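Local coordinates for ethyl tert-butyl ether degradation EthD protein (Ralstonia eutropha JMP134, PDB 3BF4), which is of unknown function but adopts a ferredoxin-like fold and belongs to the EthD family, to which an oxidoreductase role is tentatively assigned, at residues A50-A55 with C80-D85. The protein carries 3 engineered substitutions. Sequence-based numbering, arbitrary orientation.
Sequences ARLGSA and CAFICD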
loop_
_atom_site.group_PDB
_atom_site.type_symbol
_atom_site.label_atom_id
_atom_site.label_comp_id
_atom_site.label_asym_id
_atom_site.label_seq_id
_atom_site.Cartn_x
_atom_site.Cartn_y
_atom_site.Cartn_z
ATOM N N ALA A 50 7.539 4.227 17.720
ATOM C CA ALA A 50 8.454 4.315 18.879
ATOM C C ALA A 50 9.148 2.973 19.142
ATOM O O ALA A 50 10.362 2.933 19.376
ATOM C CB ALA A 50 7.710 4.773 20.142
ATOM N N ARG A 51 8.379 1.885 19.062
ATOM C CA ARG A 51 8.902 0.524 19.286
ATOM C C ARG A 51 9.777 0.025 18.145
ATOM O O ARG A 51 10.672 -0.773 18.386
ATOM C CB ARG A 51 7.771 -0.484 19.544
ATOM C CG ARG A 51 6.881 -0.185 20.740
ATOM C CD ARG A 51 7.602 -0.181 22.076
ATOM N NE ARG A 51 6.689 0.224 23.135
ATOM C CZ ARG A 51 6.336 1.479 23.421
ATOM N NH1 ARG A 51 6.853 2.539 22.789
ATOM N NH2 ARG A 51 5.461 1.681 24.399
ATOM N N LEU A 52 9.484 0.435 16.911
ATOM C CA LEU A 52 10.338 0.097 15.761
ATOM C C LEU A 52 11.663 0.852 15.814
ATOM O O LEU A 52 12.681 0.317 15.378
ATOM C CB LEU A 52 9.630 0.353 14.411
ATOM C CG LEU A 52 8.466 -0.579 14.054
ATOM C CD1 LEU A 52 7.735 -0.099 12.792
ATOM C CD2 LEU A 52 8.931 -2.028 13.886
ATOM N N GLY A 53 11.643 2.083 16.347
ATOM C CA GLY A 53 12.830 2.924 16.459
ATOM C C GLY A 53 13.467 3.171 15.096
ATOM O O GLY A 53 12.767 3.497 14.129
ATOM N N SER A 54 14.781 2.956 15.026
ATOM C CA SER A 54 15.570 3.148 13.802
ATOM C C SER A 54 15.319 2.093 12.717
ATOM O O SER A 54 15.727 2.289 11.574
ATOM C CB SER A 54 17.065 3.183 14.138
ATOM O OG SER A 54 17.452 1.961 14.748
ATOM N N ALA A 55 14.683 0.977 13.081
ATOM C CA ALA A 55 14.285 -0.066 12.131
ATOM C C ALA A 55 13.289 0.424 11.065
ATOM O O ALA A 55 13.204 -0.179 10.001
ATOM C CB ALA A 55 13.699 -1.260 12.877
ATOM N N CYS A 80 -1.876 1.072 6.710
ATOM C CA CYS A 80 -0.639 1.797 7.030
ATOM C C CYS A 80 0.510 1.076 6.362
ATOM O O CYS A 80 0.355 -0.052 5.884
ATOM C CB CYS A 80 -0.358 1.893 8.531
ATOM S SG CYS A 80 0.265 0.382 9.289
ATOM N N ALA A 81 1.655 1.744 6.344
ATOM C CA ALA A 81 2.879 1.144 5.850
ATOM C C ALA A 81 4.075 1.629 6.645
ATOM O O ALA A 81 4.149 2.798 6.961
ATOM C CB ALA A 81 3.068 1.416 4.366
ATOM N N PHE A 82 4.976 0.701 6.984
ATOM C CA PHE A 82 6.238 0.997 7.644
ATOM C C PHE A 82 7.329 0.748 6.600
ATOM O O PHE A 82 7.474 -0.376 6.110
ATOM C CB PHE A 82 6.444 0.099 8.867
ATOM C CG PHE A 82 5.337 0.197 9.862
ATOM C CD1 PHE A 82 5.291 1.262 10.768
ATOM C CD2 PHE A 82 4.320 -0.753 9.890
ATOM C CE1 PHE A 82 4.235 1.377 11.701
ATOM C CE2 PHE A 82 3.273 -0.654 10.817
ATOM C CZ PHE A 82 3.228 0.410 11.723
ATOM N N ILE A 83 8.050 1.807 6.243
ATOM C CA ILE A 83 9.154 1.758 5.292
ATOM C C ILE A 83 10.390 1.512 6.160
ATOM O O ILE A 83 10.687 2.314 7.068
ATOM C CB ILE A 83 9.233 3.052 4.429
ATOM C CG1 ILE A 83 8.094 3.054 3.396
ATOM C CG2 ILE A 83 10.584 3.176 3.686
ATOM C CD1 ILE A 83 6.684 3.109 3.988
ATOM N N CYS A 84 11.061 0.382 5.905
ATOM C CA CYS A 84 12.209 -0.085 6.686
ATOM C C CYS A 84 13.366 -0.465 5.779
ATOM O O CYS A 84 13.159 -1.090 4.731
ATOM C CB CYS A 84 11.790 -1.326 7.485
ATOM S SG CYS A 84 10.332 -1.037 8.557
ATOM N N ASP A 85 14.573 -0.103 6.186
ATOM C CA ASP A 85 15.792 -0.423 5.418
ATOM C C ASP A 85 16.153 -1.922 5.471
ATOM O O ASP A 85 16.774 -2.430 4.542
ATOM C CB ASP A 85 16.980 0.433 5.899
ATOM C CG ASP A 85 16.768 1.944 5.657
ATOM O OD1 ASP A 85 16.464 2.354 4.503
ATOM O OD2 ASP A 85 16.927 2.727 6.631
HETATM O O HOH W 1 14.793 1.800 8.469
#
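Leu52, in the last turn of helix 37-52, meets the ring of Phe82 on strand 76-84, and this apolar pair forms the greasy half of the contact. A single methyl does the touching: Leu52 CD1 lies 3.5 Å from Phe82 CD1 and 3.8 Å from Phe82 CG, approaching that corner of the ring obliquely, and the two side chains cross at about a right angle. Phe82 sets its CG anti to its own carbonyl carbon (chi1 -57°), which carries the ring off the strand toward the helix. A branched leucine and a broad aromatic ring suit this buried layer, since together they span a gap of 9.1 Å between Leu52 CA and Phe82 CA.

Beyond Leu52 the chain turns away from the helix at Gly53, whose positive phi of 58° is easily taken by glycine. Ala55 N bonds back to Leu52 O (3.1 Å), keeping the turn compact and bringing the backbone closer to the strand. Here the contact changes character: the carbonyl of Ala55 faces the small side chain of Cys84, with Ala55 O 3.1 Å from Cys84 CB and 3.3 Å from Cys84 SG. The slim cysteine lets the two backbones approach closely.

At the more open end, a water accepts a hydrogen bond from Asp85 N (3.0 Å) and can donate one to Ser54 O, so that it can link the turn to the strand end.

In the ferredoxin-like fold, this contact packs the C-terminal end of helix 37-52 on the antiparallel sheet. Phe82 also touches Met45 and Val48 of that helix, Cys84 rests on Ile21 of strand 21-28, and Leu52 reaches Phe90 and Ala93 of helix 87-103, so the leucine lies where both helices and the sheet converge.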